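Local coordinates for protein Lem22 (Legionella pneumophila subsp. pneumophila ATCC 43290, PDB 5WD9) that is a Legionella effector of undetermined biochemical activity, built as a bundle of three helices, that probably works by binding other proteins, at residues A[9-14]-A[39-44]; A[17-22]-A[68-73]; A[26-31]-A[83-88]. All blocks are in the same frame, centred on the assembly; numbering follows the deposited sequence.

Contact 1 (A[9-14]-A[39-44]); sequences TRLKEY and HTEHFV
Both Tyr14 and Glu41 place CG anti to the backbone N, and these torsions carry the phenol ring and the start of the acid chain to the same spot between two helices. In Glu41 a chi1 of -157° sets CG over one face of the Tyr14 ring in a CH-pi contact, 3.9 Å from the ring centroid and offset toward the rim. Its CB packs still closer, 3.4 Å from Tyr14 CE2. The setting is an antiparallel helix pair from a three-helix bundle: the axes of these segments approach to 10.0 Å and their directions differ by 158°. The bend of Glu41 at chi2 (65°) turns its carboxylate so that OE1 accepts a hydrogen bond from a water (2.7 Å), which also lies 2.9 Å from Tyr14 OH and joins the two side chains. One turn earlier, Leu11 presses its CD1 against backbone, 3.7 Å from His42 N and equally near Glu41 C. The His42 ring stacks with Tyr71 of helix 58-87, while Leu11 reaches Met46 further along helix 28-52. Arg10 NH2 stands 4.6 Å from Glu41 OE2, which lies well out of the guanidinium plane, a proximity of opposite charges without a directed bond.

Contact 2 (A[17-22]-A[68-73]); sequences DQIAKA and RSLYEE
Asp17 OD2 accepts from two donors beside the place where Ile19 meets Leu70 and Glu73: it receives Lys21 NZ on its syn lone pair in a salt bridge of 2.7 Å, and Gln18 NE2, at 2.9 Å, nearly along its C-O axis. The amide bond is noticeably bent, with an N-H...O angle of 138°, although the oxygen lies close to the amide plane of Gln18. Through its OE1 the same amide accepts from Asn37 of helix 28-52, so Gln18 bridges Asp17 and that helix, while Ile19 serves helix 58-87. The two branches of Ile19 have separate tasks. With chi1 at -72°, CG1 lies beside the backbone N and sends CD1 forward to meet the main chain of the partner, 3.5 Å from Leu70 O, and one methyl of Leu70, CD2, 4.0 Å from Ile19 CD1. The other branch, CG2, is laid against the carboxylate of Glu73, 3.9 Å from OE1 and as far from OE2. Glu73 reaches there fully extended, and its charged end is held elsewhere, in a salt bridge from OE2 to Lys23 NZ; the isoleucine methyl thus packs beside an ion pair that also ties helix 4-24 to helix 58-87. These helices, first and third in the chain, run in the same direction. Ile19 reaches on to Met74 and Leu77 of helix 58-87, whereas Gln18 and Ala22 turn to Phe34 of helix 28-52, so that helix 4-24 is packed by both other helices of the bundle.

Contact 3 (A[26-31]-A[83-88]); sequences SSLTAQ and DQIQQY
The flat carboxamide of Gln84 brings OE1 to within 3.5 Å of Leu28 CD2; beside the contact, the Tyr88 ring is covered on one face by its own neighbour Gln87, whose CD lies 3.8 Å above the ring plane toward the rim. The contact lies at the end of the three-helix bundle where helix 28-52 begins and the antiparallel helix 58-87 finishes. The central piece is Leu28, which supplies much of the area buried here. Its first torsion, chi1 -65°, sets CG beside the backbone N and opposite the carbonyl carbon, and from there the two methyls spread over the Gln84 chain: CD1 rests 3.7 Å from Gln84 CB, and CD2 lies nearer the amide. The two side chains meet at about a right angle, the leucine fork lying across the extended stem of the glutamine. Leu28 CB packs 3.6 Å from Ile85 CG1, an apolar contact that carries the packing back toward the helix backbones. Leu28 is thus packed between the Gln84 chain and Ile85, and all three residues remain partly exposed. Gln31, on the next turn from Leu28, and Gln84 face the same water, which donates to the side-chain oxygens of both and so links the two helices where their amides do not meet directly. The start of helix 28-52 is capped by Ser27 at the N-cap position: Ser27 OG accepts a hydrogen bond from Ala30 N at 3.0 Å, with an N-H...O angle of 157°.

How the contacts relate
Taken together, the contacts sample the three pairings of one bundle: contact 1 joins helix 4-24 to helix 28-52, contact 2 joins helix 4-24 to helix 58-87, and contact 3 joins helix 28-52 to helix 58-87. Contacts 1 and 2 are partly buried near the middle of the chain and touch, with Lys12 O 3.5 Å from Leu70 CD1. Contact 3 lies at the surface, its centre about 19 Å from that of the chain, and reaches contact 2 through Ala22 O and Gln31 CG. Chemistry differs too: contact 1 combines a ring face with a water bridge, contact 2 aliphatic packing with an ion pair alongside, and contact 3 leucine packing with a water between two amides.

Contact 1 (A[9-14]-A[39-44])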
ATOM      1  N   THR A   9       8.717   2.459  -7.698  1.00  5.62           N
ATOM      2  CA  THR A   9       9.297   3.436  -6.785  1.00  6.35           C
ATOM      3  C   THR A   9       8.216   4.360  -6.241  1.00  4.85           C
ATOM      4  O   THR A   9       8.115   4.578  -5.031  1.00  6.32           O
ATOM      5  CB  THR A   9      10.376   4.239  -7.511  1.00  6.16           C
ATOM      6  OG1 THR A   9      11.429   3.349  -7.901  1.00  6.49           O
ATOM      7  CG2 THR A   9      10.959   5.312  -6.604  1.00  7.74           C
ATOM      8  N   ARG A  10       7.374   4.880  -7.130  1.00  5.55           N
ATOM      9  CA  ARG A  10       6.288   5.745  -6.692  1.00  4.98           C
ATOM     10  C   ARG A  10       5.328   5.005  -5.781  1.00  5.06           C
ATOM     11  O   ARG A  10       4.887   5.559  -4.772  1.00  6.21           O
ATOM     12  CB  ARG A  10       5.533   6.316  -7.894  1.00  6.93           C
ATOM     13  CG  ARG A  10       6.213   7.524  -8.532  1.00  7.79           C
ATOM     14  CD  ARG A  10       5.421   8.097  -9.735  1.00 15.56           C
ATOM     15  NE  ARG A  10       3.982   8.089  -9.500  1.00 16.68           N
ATOM     16  CZ  ARG A  10       3.066   7.973 -10.453  1.00 20.21           C
ATOM     17  NH1 ARG A  10       3.415   7.864 -11.730  1.00 20.38           N
ATOM     18  NH2 ARG A  10       1.793   7.938 -10.124  1.00 14.81           N
ATOM     19  N   LEU A  11       4.989   3.754  -6.111  1.00  4.57           N
ATOM     20  CA  LEU A  11       4.012   3.017  -5.319  1.00  5.72           C
ATOM     21  C   LEU A  11       4.550   2.756  -3.921  1.00  4.82           C
ATOM     22  O   LEU A  11       3.833   2.936  -2.926  1.00  5.34           O
ATOM     23  CB  LEU A  11       3.638   1.699  -5.995  1.00  7.23           C
ATOM     24  CG  LEU A  11       2.746   0.798  -5.130  1.00  5.57           C
ATOM     25  CD1 LEU A  11       1.392   1.422  -4.886  1.00  6.35           C
ATOM     26  CD2 LEU A  11       2.614  -0.577  -5.757  1.00  8.14           C
ATOM     27  N   LYS A  12       5.803   2.309  -3.828  1.00  5.30           N
ATOM     28  CA  LYS A  12       6.384   2.030  -2.526  1.00  6.23           C
ATOM     29  C   LYS A  12       6.299   3.259  -1.642  1.00  4.74           C
ATOM     30  O   LYS A  12       5.839   3.199  -0.493  1.00  5.77           O
ATOM     31  CB  LYS A  12       7.837   1.583  -2.712  1.00  7.68           C
ATOM     32  CG  LYS A  12       8.516   1.074  -1.451  1.00  8.97           C
ATOM     33  CD  LYS A  12       9.184   2.176  -0.653  1.00 11.61           C
ATOM     34  CE  LYS A  12      10.044   1.582   0.462  1.00 13.63           C
ATOM     35  NZ  LYS A  12      10.587   2.622   1.369  1.00 16.70           N
ATOM     36  N   GLU A  13       6.725   4.395  -2.174  1.00  5.38           N
ATOM     37  CA  GLU A  13       6.767   5.591  -1.354  1.00  5.74           C
ATOM     38  C   GLU A  13       5.377   6.146  -1.100  1.00  5.64           C
ATOM     39  O   GLU A  13       5.130   6.690  -0.020  1.00  7.14           O
ATOM     40  CB  GLU A  13       7.710   6.609  -1.969  1.00  6.40           C
ATOM     41  CG  GLU A  13       9.118   6.066  -2.007  1.00  8.32           C
ATOM     42  CD  GLU A  13      10.136   7.085  -2.417  1.00  9.73           C
ATOM     43  OE1 GLU A  13       9.795   8.286  -2.495  1.00 10.08           O
ATOM     44  OE2 GLU A  13      11.289   6.667  -2.646  1.00 12.31           O
ATOM     45  N   TYR A  14       4.458   5.985  -2.056  1.00  4.91           N
ATOM     46  CA  TYR A  14       3.068   6.380  -1.844  1.00  6.22           C
ATOM     47  C   TYR A  14       2.463   5.600  -0.683  1.00  5.72           C
ATOM     48  O   TYR A  14       1.852   6.177   0.217  1.00  5.83           O
ATOM     49  CB  TYR A  14       2.283   6.131  -3.134  1.00  4.78           C
ATOM     50  CG  TYR A  14       0.821   6.494  -3.049  1.00  6.13           C
ATOM     51  CD1 TYR A  14       0.376   7.717  -3.507  1.00 10.39           C
ATOM     52  CD2 TYR A  14      -0.119   5.610  -2.533  1.00  6.45           C
ATOM     53  CE1 TYR A  14      -0.961   8.053  -3.443  1.00 10.24           C
ATOM     54  CE2 TYR A  14      -1.454   5.950  -2.464  1.00  7.15           C
ATOM     55  CZ  TYR A  14      -1.857   7.159  -2.926  1.00  7.76           C
ATOM     56  OH  TYR A  14      -3.200   7.503  -2.847  1.00  9.65           O
ATOM     57  N   HIS A  39      -4.387   1.074  -0.288  1.00  5.75           N
ATOM     58  CA  HIS A  39      -4.965  -0.132  -0.856  1.00  5.99           C
ATOM     59  C   HIS A  39      -5.269   0.048  -2.336  1.00  5.32           C
ATOM     60  O   HIS A  39      -4.934  -0.815  -3.164  1.00  5.88           O
ATOM     61  CB  HIS A  39      -6.244  -0.474  -0.088  1.00  7.44           C
ATOM     62  CG  HIS A  39      -6.835  -1.788  -0.472  1.00  8.93           C
ATOM     63  ND1 HIS A  39      -7.549  -1.978  -1.633  1.00 14.72           N
ATOM     64  CD2 HIS A  39      -6.779  -2.997   0.139  1.00 15.37           C
ATOM     65  CE1 HIS A  39      -7.929  -3.245  -1.711  1.00 12.38           C
ATOM     66  NE2 HIS A  39      -7.471  -3.881  -0.648  1.00 15.71           N
ATOM     67  N   THR A  40      -5.951   1.146  -2.677  1.00  4.95           N
ATOM     68  CA  THR A  40      -6.323   1.405  -4.059  1.00  5.57           C
ATOM     69  C   THR A  40      -5.089   1.459  -4.938  1.00  4.74           C
ATOM     70  O   THR A  40      -5.047   0.856  -6.016  1.00  5.51           O
ATOM     71  CB  THR A  40      -7.070   2.731  -4.144  1.00  6.39           C
ATOM     72  OG1 THR A  40      -8.255   2.639  -3.339  1.00  7.52           O
ATOM     73  CG2 THR A  40      -7.451   3.042  -5.594  1.00  7.75           C
ATOM     74  N   GLU A  41      -4.078   2.211  -4.514  1.00  4.61           N
ATOM     75  CA  GLU A  41      -2.916   2.393  -5.358  1.00  6.02           C
ATOM     76  C   GLU A  41      -2.191   1.077  -5.558  1.00  4.61           C
ATOM     77  O   GLU A  41      -1.764   0.759  -6.668  1.00  5.96           O
ATOM     78  CB  GLU A  41      -1.994   3.432  -4.740  1.00  6.02           C
ATOM     79  CG  GLU A  41      -1.073   4.097  -5.745  1.00  6.21           C
ATOM     80  CD  GLU A  41      -1.780   4.931  -6.800  1.00  5.80           C
ATOM     81  OE1 GLU A  41      -2.994   5.195  -6.659  1.00  6.98           O
ATOM     82  OE2 GLU A  41      -1.130   5.305  -7.781  1.00  6.76           O
ATOM     83  N   HIS A  42      -2.074   0.282  -4.498  1.00  5.17           N
ATOM     84  CA  HIS A  42      -1.461  -1.031  -4.619  1.00  6.64           C
ATOM     85  C   HIS A  42      -2.240  -1.917  -5.590  1.00  5.77           C
ATOM     86  O   HIS A  42      -1.651  -2.586  -6.450  1.00  6.80           O
ATOM     87  CB  HIS A  42      -1.345  -1.661  -3.227  1.00  6.05           C
ATOM     88  CG  HIS A  42      -0.740  -3.027  -3.236  1.00  5.20           C
ATOM     89  ND1 HIS A  42      -1.486  -4.173  -3.412  1.00  7.72           N
ATOM     90  CD2 HIS A  42       0.546  -3.433  -3.088  1.00  6.22           C
ATOM     91  CE1 HIS A  42      -0.689  -5.226  -3.365  1.00  8.73           C
ATOM     92  NE2 HIS A  42       0.548  -4.802  -3.163  1.00  7.75           N
ATOM     93  N   PHE A  43      -3.567  -1.933  -5.474  1.00  5.53           N
ATOM     94  CA  PHE A  43      -4.352  -2.791  -6.348  1.00  6.91           C
ATOM     95  C   PHE A  43      -4.184  -2.387  -7.802  1.00  7.19           C
ATOM     96  O   PHE A  43      -3.963  -3.236  -8.676  1.00  8.32           O
ATOM     97  CB  PHE A  43      -5.826  -2.759  -5.956  1.00  6.92           C
ATOM     98  CG  PHE A  43      -6.685  -3.533  -6.895  1.00  9.16           C
ATOM     99  CD1 PHE A  43      -6.697  -4.917  -6.852  1.00  8.44           C
ATOM    100  CD2 PHE A  43      -7.422  -2.895  -7.872  1.00  9.72           C
ATOM    101  CE1 PHE A  43      -7.470  -5.644  -7.734  1.00 11.79           C
ATOM    102  CE2 PHE A  43      -8.198  -3.625  -8.764  1.00 13.40           C
ATOM    103  CZ  PHE A  43      -8.222  -4.995  -8.688  1.00 13.39           C
ATOM    104  N   VAL A  44      -4.291  -1.092  -8.084  1.00  7.08           N
ATOM    105  CA  VAL A  44      -4.187  -0.629  -9.465  1.00  7.62           C
ATOM    106  C   VAL A  44      -2.796  -0.912 -10.022  1.00  8.33           C
ATOM    107  O   VAL A  44      -2.635  -1.494 -11.102  1.00  9.84           O
ATOM    108  CB  VAL A  44      -4.548   0.865  -9.545  1.00  8.70           C
ATOM    109  CG1 VAL A  44      -4.229   1.419 -10.933  1.00 12.03           C
ATOM    110  CG2 VAL A  44      -6.015   1.091  -9.170  1.00  9.18           C
TER
HETATM  111  O   HOH W   1      -4.738   5.886  -4.677  1.00 13.04           O

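Contact 2 (A[17-22]-A[68-73])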
ATOM      1  N   ASP A  17       3.978   6.627   2.670  1.00  7.20           N
ATOM      2  CA  ASP A  17       3.465   7.935   3.056  1.00  7.55           C
ATOM      3  C   ASP A  17       2.047   7.830   3.600  1.00  7.29           C
ATOM      4  O   ASP A  17       1.724   8.421   4.632  1.00  7.86           O
ATOM      5  CB  ASP A  17       3.498   8.853   1.835  1.00  7.41           C
ATOM      6  CG  ASP A  17       2.935  10.212   2.113  1.00 11.53           C
ATOM      7  OD1 ASP A  17       3.678  11.037   2.675  1.00 15.72           O
ATOM      8  OD2 ASP A  17       1.760  10.465   1.769  1.00 11.81           O
ATOM      9  N   GLN A  18       1.177   7.098   2.908  1.00  6.69           N
ATOM     10  CA  GLN A  18      -0.204   6.993   3.366  1.00  6.87           C
ATOM     11  C   GLN A  18      -0.315   6.204   4.663  1.00  6.53           C
ATOM     12  O   GLN A  18      -1.114   6.554   5.534  1.00  7.27           O
ATOM     13  CB  GLN A  18      -1.062   6.373   2.271  1.00  6.82           C
ATOM     14  CG  GLN A  18      -1.106   7.186   0.977  1.00  9.47           C
ATOM     15  CD  GLN A  18      -1.763   8.540   1.175  1.00 11.26           C
ATOM     16  OE1 GLN A  18      -2.988   8.628   1.252  1.00 11.03           O
ATOM     17  NE2 GLN A  18      -0.960   9.595   1.254  1.00 11.13           N
ATOM     18  N   ILE A  19       0.478   5.149   4.814  1.00  6.31           N
ATOM     19  CA  ILE A  19       0.457   4.374   6.050  1.00  9.13           C
ATOM     20  C   ILE A  19       0.918   5.238   7.214  1.00  8.36           C
ATOM     21  O   ILE A  19       0.331   5.210   8.305  1.00  9.73           O
ATOM     22  CB  ILE A  19       1.311   3.103   5.885  1.00  8.40           C
ATOM     23  CG1 ILE A  19       0.591   2.119   4.966  1.00  9.61           C
ATOM     24  CG2 ILE A  19       1.642   2.478   7.253  1.00 11.19           C
ATOM     25  CD1 ILE A  19       1.478   0.994   4.415  1.00 10.51           C
ATOM     26  N   ALA A  20       1.950   6.055   6.989  1.00  8.88           N
ATOM     27  CA  ALA A  20       2.426   6.951   8.038  1.00 11.75           C
ATOM     28  C   ALA A  20       1.352   7.963   8.420  1.00  9.85           C
ATOM     29  O   ALA A  20       1.120   8.223   9.609  1.00 12.36           O
ATOM     30  CB  ALA A  20       3.713   7.639   7.585  1.00 11.37           C
ATOM     31  N   LYS A  21       0.657   8.522   7.431  1.00 10.30           N
ATOM     32  CA  LYS A  21      -0.387   9.495   7.738  1.00  9.98           C
ATOM     33  C   LYS A  21      -1.565   8.840   8.445  1.00 11.00           C
ATOM     34  O   LYS A  21      -2.196   9.459   9.315  1.00 12.15           O
ATOM     35  CB  LYS A  21      -0.838  10.188   6.457  1.00 11.70           C
ATOM     36  CG  LYS A  21       0.217  11.153   5.936  1.00 12.49           C
ATOM     37  CD  LYS A  21      -0.030  11.609   4.521  1.00 13.62           C
ATOM     38  CE  LYS A  21       1.008  12.646   4.127  1.00 14.31           C
ATOM     39  NZ  LYS A  21       0.941  12.860   2.663  1.00 17.58           N
ATOM     40  N   ALA A  22      -1.888   7.598   8.083  1.00 10.05           N
ATOM     41  CA  ALA A  22      -2.914   6.860   8.812  1.00 11.08           C
ATOM     42  C   ALA A  22      -2.557   6.744  10.286  1.00 13.51           C
ATOM     43  O   ALA A  22      -3.388   7.012  11.159  1.00 14.64           O
ATOM     44  CB  ALA A  22      -3.062   5.472   8.206  1.00 10.66           C
ATOM     45  N   ARG A  68       5.629  -5.490  -0.689  1.00  5.66           N
ATOM     46  CA  ARG A  68       4.866  -6.553  -0.056  1.00  5.89           C
ATOM     47  C   ARG A  68       4.789  -6.338   1.449  1.00  7.50           C
ATOM     48  O   ARG A  68       3.742  -6.563   2.066  1.00  7.25           O
ATOM     49  CB  ARG A  68       5.503  -7.897  -0.399  1.00  6.75           C
ATOM     50  CG  ARG A  68       4.899  -9.052   0.359  1.00 12.53           C
ATOM     51  CD  ARG A  68       3.533  -9.425  -0.132  1.00 16.39           C
ATOM     52  NE  ARG A  68       2.988 -10.509   0.684  1.00 19.35           N
ATOM     53  CZ  ARG A  68       1.824 -11.107   0.461  1.00 21.72           C
ATOM     54  NH1 ARG A  68       1.067 -10.719  -0.549  1.00 21.57           N
ATOM     55  NH2 ARG A  68       1.418 -12.088   1.259  1.00 28.22           N
ATOM     56  N   SER A  69       5.890  -5.910   2.060  1.00  8.32           N
ATOM     57  CA  SER A  69       5.867  -5.648   3.492  1.00  8.55           C
ATOM     58  C   SER A  69       4.867  -4.549   3.825  1.00  7.09           C
ATOM     59  O   SER A  69       4.120  -4.654   4.808  1.00  8.56           O
ATOM     60  CB  SER A  69       7.264  -5.241   3.948  1.00 13.82           C
ATOM     61  OG  SER A  69       7.268  -4.912   5.328  1.00 17.72           O
ATOM     62  N   LEU A  70       4.848  -3.482   3.026  1.00  6.71           N
ATOM     63  CA  LEU A  70       3.888  -2.407   3.253  1.00  6.26           C
ATOM     64  C   LEU A  70       2.463  -2.891   3.029  1.00  6.47           C
ATOM     65  O   LEU A  70       1.542  -2.483   3.746  1.00  6.87           O
ATOM     66  CB  LEU A  70       4.205  -1.241   2.330  1.00  6.71           C
ATOM     67  CG  LEU A  70       5.530  -0.561   2.646  1.00  5.91           C
ATOM     68  CD1 LEU A  70       5.951   0.314   1.478  1.00  7.39           C
ATOM     69  CD2 LEU A  70       5.417   0.258   3.928  1.00 10.72           C
ATOM     70  N   TYR A  71       2.254  -3.740   2.022  1.00  5.58           N
ATOM     71  CA  TYR A  71       0.927  -4.288   1.770  1.00  6.86           C
ATOM     72  C   TYR A  71       0.430  -5.082   2.966  1.00  7.09           C
ATOM     73  O   TYR A  71      -0.723  -4.933   3.390  1.00  6.55           O
ATOM     74  CB  TYR A  71       0.976  -5.146   0.507  1.00  6.50           C
ATOM     75  CG  TYR A  71      -0.272  -5.929   0.218  1.00  6.57           C
ATOM     76  CD1 TYR A  71      -1.455  -5.297  -0.147  1.00  8.04           C
ATOM     77  CD2 TYR A  71      -0.275  -7.307   0.311  1.00  9.05           C
ATOM     78  CE1 TYR A  71      -2.600  -6.024  -0.408  1.00  7.59           C
ATOM     79  CE2 TYR A  71      -1.408  -8.040   0.045  1.00 11.32           C
ATOM     80  CZ  TYR A  71      -2.563  -7.389  -0.308  1.00  9.43           C
ATOM     81  OH  TYR A  71      -3.685  -8.153  -0.552  1.00 12.35           O
ATOM     82  N   GLU A  72       1.285  -5.947   3.524  1.00  6.25           N
ATOM     83  CA  GLU A  72       0.877  -6.750   4.670  1.00  7.12           C
ATOM     84  C   GLU A  72       0.567  -5.873   5.872  1.00  7.58           C
ATOM     85  O   GLU A  72      -0.419  -6.100   6.576  1.00  8.70           O
ATOM     86  CB  GLU A  72       1.975  -7.759   5.014  1.00  9.09           C
ATOM     87  CG  GLU A  72       2.111  -8.866   3.991  1.00 12.33           C
ATOM     88  CD  GLU A  72       0.973  -9.858   4.074  1.00 32.83           C
ATOM     89  OE1 GLU A  72       0.389 -10.005   5.170  1.00 39.42           O
ATOM     90  OE2 GLU A  72       0.659 -10.489   3.045  1.00 40.24           O
ATOM     91  N   GLU A  73       1.386  -4.847   6.111  1.00  7.56           N
ATOM     92  CA  GLU A  73       1.098  -3.935   7.211  1.00  8.48           C
ATOM     93  C   GLU A  73      -0.230  -3.219   6.975  1.00  7.92           C
ATOM     94  O   GLU A  73      -1.042  -3.060   7.900  1.00  8.21           O
ATOM     95  CB  GLU A  73       2.233  -2.920   7.334  1.00  9.44           C
ATOM     96  CG  GLU A  73       2.015  -1.948   8.493  1.00  9.55           C
ATOM     97  CD  GLU A  73       3.076  -0.873   8.584  1.00 13.80           C
ATOM     98  OE1 GLU A  73       3.832  -0.674   7.616  1.00 14.50           O
ATOM     99  OE2 GLU A  73       3.130  -0.214   9.644  1.00 18.13           O
TER

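Contact 3 (A[26-31]-A[83-88])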
ATOM      1  N   SER A  26      -6.212  11.385  13.635  1.00 24.75           N
ATOM      2  CA  SER A  26      -7.006  11.373  14.856  1.00 24.54           C
ATOM      3  C   SER A  26      -8.202  10.442  14.707  1.00 27.99           C
ATOM      4  O   SER A  26      -8.337   9.461  15.446  1.00 31.38           O
ATOM      5  CB  SER A  26      -7.464  12.796  15.182  1.00 27.69           C
ATOM      6  OG  SER A  26      -6.396  13.711  15.000  1.00 39.02           O
ATOM      7  N   SER A  27      -9.068  10.722  13.740  1.00 20.58           N
ATOM      8  CA  SER A  27     -10.304   9.972  13.628  1.00 18.37           C
ATOM      9  C   SER A  27     -10.093   8.684  12.844  1.00 13.90           C
ATOM     10  O   SER A  27      -9.210   8.575  11.985  1.00 15.21           O
ATOM     11  CB  SER A  27     -11.396  10.803  12.953  1.00 21.54           C
ATOM     12  OG  SER A  27     -11.170  10.924  11.559  1.00 21.13           O
ATOM     13  N   LEU A  28     -10.939   7.705  13.152  1.00 15.80           N
ATOM     14  CA  LEU A  28     -10.940   6.466  12.386  1.00 14.60           C
ATOM     15  C   LEU A  28     -11.264   6.732  10.927  1.00 14.79           C
ATOM     16  O   LEU A  28     -10.720   6.072  10.037  1.00 12.07           O
ATOM     17  CB  LEU A  28     -11.949   5.495  12.989  1.00 16.80           C
ATOM     18  CG  LEU A  28     -11.657   4.998  14.404  1.00 17.31           C
ATOM     19  CD1 LEU A  28     -12.812   4.147  14.897  1.00 19.39           C
ATOM     20  CD2 LEU A  28     -10.359   4.211  14.441  1.00 21.28           C
ATOM     21  N   THR A  29     -12.150   7.695  10.661  1.00 16.82           N
ATOM     22  CA  THR A  29     -12.505   8.030   9.287  1.00 18.53           C
ATOM     23  C   THR A  29     -11.284   8.500   8.508  1.00 13.66           C
ATOM     24  O   THR A  29     -11.062   8.078   7.366  1.00 15.24           O
ATOM     25  CB  THR A  29     -13.594   9.108   9.292  1.00 22.04           C
ATOM     26  OG1 THR A  29     -14.807   8.559   9.819  1.00 30.41           O
ATOM     27  CG2 THR A  29     -13.845   9.638   7.888  1.00 22.64           C
ATOM     28  N   ALA A  30     -10.462   9.351   9.116  1.00 13.56           N
ATOM     29  CA  ALA A  30      -9.289   9.859   8.421  1.00 15.74           C
ATOM     30  C   ALA A  30      -8.253   8.762   8.241  1.00 11.18           C
ATOM     31  O   ALA A  30      -7.608   8.666   7.192  1.00 11.85           O
ATOM     32  CB  ALA A  30      -8.696  11.034   9.198  1.00 18.30           C
ATOM     33  N   GLN A  31      -8.081   7.923   9.264  1.00 11.28           N
ATOM     34  CA  GLN A  31      -7.163   6.804   9.149  1.00  9.57           C
ATOM     35  C   GLN A  31      -7.584   5.889   8.017  1.00  9.76           C
ATOM     36  O   GLN A  31      -6.756   5.473   7.202  1.00 10.19           O
ATOM     37  CB  GLN A  31      -7.163   6.032  10.464  1.00 13.40           C
ATOM     38  CG  GLN A  31      -6.195   4.882  10.473  1.00 20.56           C
ATOM     39  CD  GLN A  31      -6.245   4.077  11.747  1.00 28.69           C
ATOM     40  OE1 GLN A  31      -7.003   4.389  12.669  1.00 26.26           O
ATOM     41  NE2 GLN A  31      -5.433   3.023  11.807  1.00 30.15           N
ATOM     42  N   ASP A  83     -12.721  -2.590  11.677  1.00 11.13           N
ATOM     43  CA  ASP A  83     -13.351  -3.262  12.815  1.00 10.88           C
ATOM     44  C   ASP A  83     -13.797  -2.250  13.854  1.00 11.82           C
ATOM     45  O   ASP A  83     -14.901  -2.351  14.400  1.00 14.89           O
ATOM     46  CB  ASP A  83     -12.371  -4.225  13.481  1.00 13.97           C
ATOM     47  CG  ASP A  83     -12.184  -5.514  12.723  1.00 17.69           C
ATOM     48  OD1 ASP A  83     -12.938  -5.789  11.770  1.00 17.20           O
ATOM     49  OD2 ASP A  83     -11.247  -6.242  13.089  1.00 19.42           O
ATOM     50  N   GLN A  84     -12.938  -1.273  14.151  1.00 15.90           N
ATOM     51  CA  GLN A  84     -13.259  -0.258  15.146  1.00 16.58           C
ATOM     52  C   GLN A  84     -14.392   0.633  14.667  1.00 16.83           C
ATOM     53  O   GLN A  84     -15.267   1.004  15.452  1.00 17.59           O
ATOM     54  CB  GLN A  84     -12.014   0.579  15.421  1.00 17.73           C
ATOM     55  CG  GLN A  84     -10.976  -0.104  16.276  1.00 25.21           C
ATOM     56  CD  GLN A  84     -10.038   0.888  16.920  1.00 36.90           C
ATOM     57  OE1 GLN A  84      -9.209   1.497  16.245  1.00 40.87           O
ATOM     58  NE2 GLN A  84     -10.174   1.072  18.230  1.00 39.70           N
ATOM     59  N   ILE A  85     -14.403   0.977  13.382  1.00 16.22           N
ATOM     60  CA  ILE A  85     -15.501   1.770  12.840  1.00 16.42           C
ATOM     61  C   ILE A  85     -16.818   1.018  12.989  1.00 16.92           C
ATOM     62  O   ILE A  85     -17.831   1.578  13.428  1.00 17.58           O
ATOM     63  CB  ILE A  85     -15.212   2.142  11.376  1.00 15.62           C
ATOM     64  CG1 ILE A  85     -14.077   3.166  11.321  1.00 16.63           C
ATOM     65  CG2 ILE A  85     -16.463   2.696  10.698  1.00 18.95           C
ATOM     66  CD1 ILE A  85     -13.592   3.473   9.913  1.00 19.35           C
ATOM     67  N   GLN A  86     -16.818  -0.270  12.641  1.00 16.74           N
ATOM     68  CA  GLN A  86     -18.029  -1.072  12.773  1.00 17.31           C
ATOM     69  C   GLN A  86     -18.449  -1.185  14.233  1.00 19.12           C
ATOM     70  O   GLN A  86     -19.629  -1.026  14.559  1.00 19.80           O
ATOM     71  CB  GLN A  86     -17.794  -2.455  12.157  1.00 22.98           C
ATOM     72  CG  GLN A  86     -19.004  -3.378  12.177  1.00 34.75           C
ATOM     73  CD  GLN A  86     -18.697  -4.754  11.609  1.00 41.99           C
ATOM     74  OE1 GLN A  86     -17.833  -5.472  12.118  1.00 47.64           O
ATOM     75  NE2 GLN A  86     -19.403  -5.127  10.548  1.00 37.55           N
ATOM     76  N   GLN A  87     -17.484  -1.425  15.123  1.00 19.13           N
ATOM     77  CA  GLN A  87     -17.774  -1.633  16.536  1.00 19.53           C
ATOM     78  C   GLN A  87     -18.424  -0.404  17.159  1.00 19.59           C
ATOM     79  O   GLN A  87     -19.361  -0.524  17.962  1.00 24.42           O
ATOM     80  CB  GLN A  87     -16.470  -1.972  17.257  1.00 22.23           C
ATOM     81  CG  GLN A  87     -16.543  -2.035  18.764  1.00 35.96           C
ATOM     82  CD  GLN A  87     -15.174  -2.243  19.379  1.00 43.14           C
ATOM     83  OE1 GLN A  87     -15.000  -2.140  20.593  1.00 51.46           O
ATOM     84  NE2 GLN A  87     -14.187  -2.524  18.535  1.00 40.91           N
ATOM     85  N   TYR A  88     -17.947   0.783  16.802  1.00 19.31           N
ATOM     86  CA  TYR A  88     -18.424   2.028  17.401  1.00 27.10           C
ATOM     87  C   TYR A  88     -19.396   2.740  16.465  1.00 39.99           C
ATOM     88  O   TYR A  88     -19.000   3.229  15.404  1.00 46.49           O
ATOM     89  CB  TYR A  88     -17.242   2.945  17.709  1.00 22.50           C
ATOM     90  CG  TYR A  88     -16.271   2.388  18.723  1.00 20.23           C
ATOM     91  CD1 TYR A  88     -14.906   2.352  18.459  1.00 26.15           C
ATOM     92  CD2 TYR A  88     -16.717   1.902  19.949  1.00 23.62           C
ATOM     93  CE1 TYR A  88     -14.013   1.847  19.387  1.00 31.37           C
ATOM     94  CE2 TYR A  88     -15.833   1.397  20.880  1.00 25.80           C
ATOM     95  CZ  TYR A  88     -14.483   1.368  20.594  1.00 30.03           C
ATOM     96  OH  TYR A  88     -13.602   0.864  21.524  1.00 37.01           O
TER
HETATM   97  O   HOH W   2      -7.340   1.947  14.084  1.00 27.50           O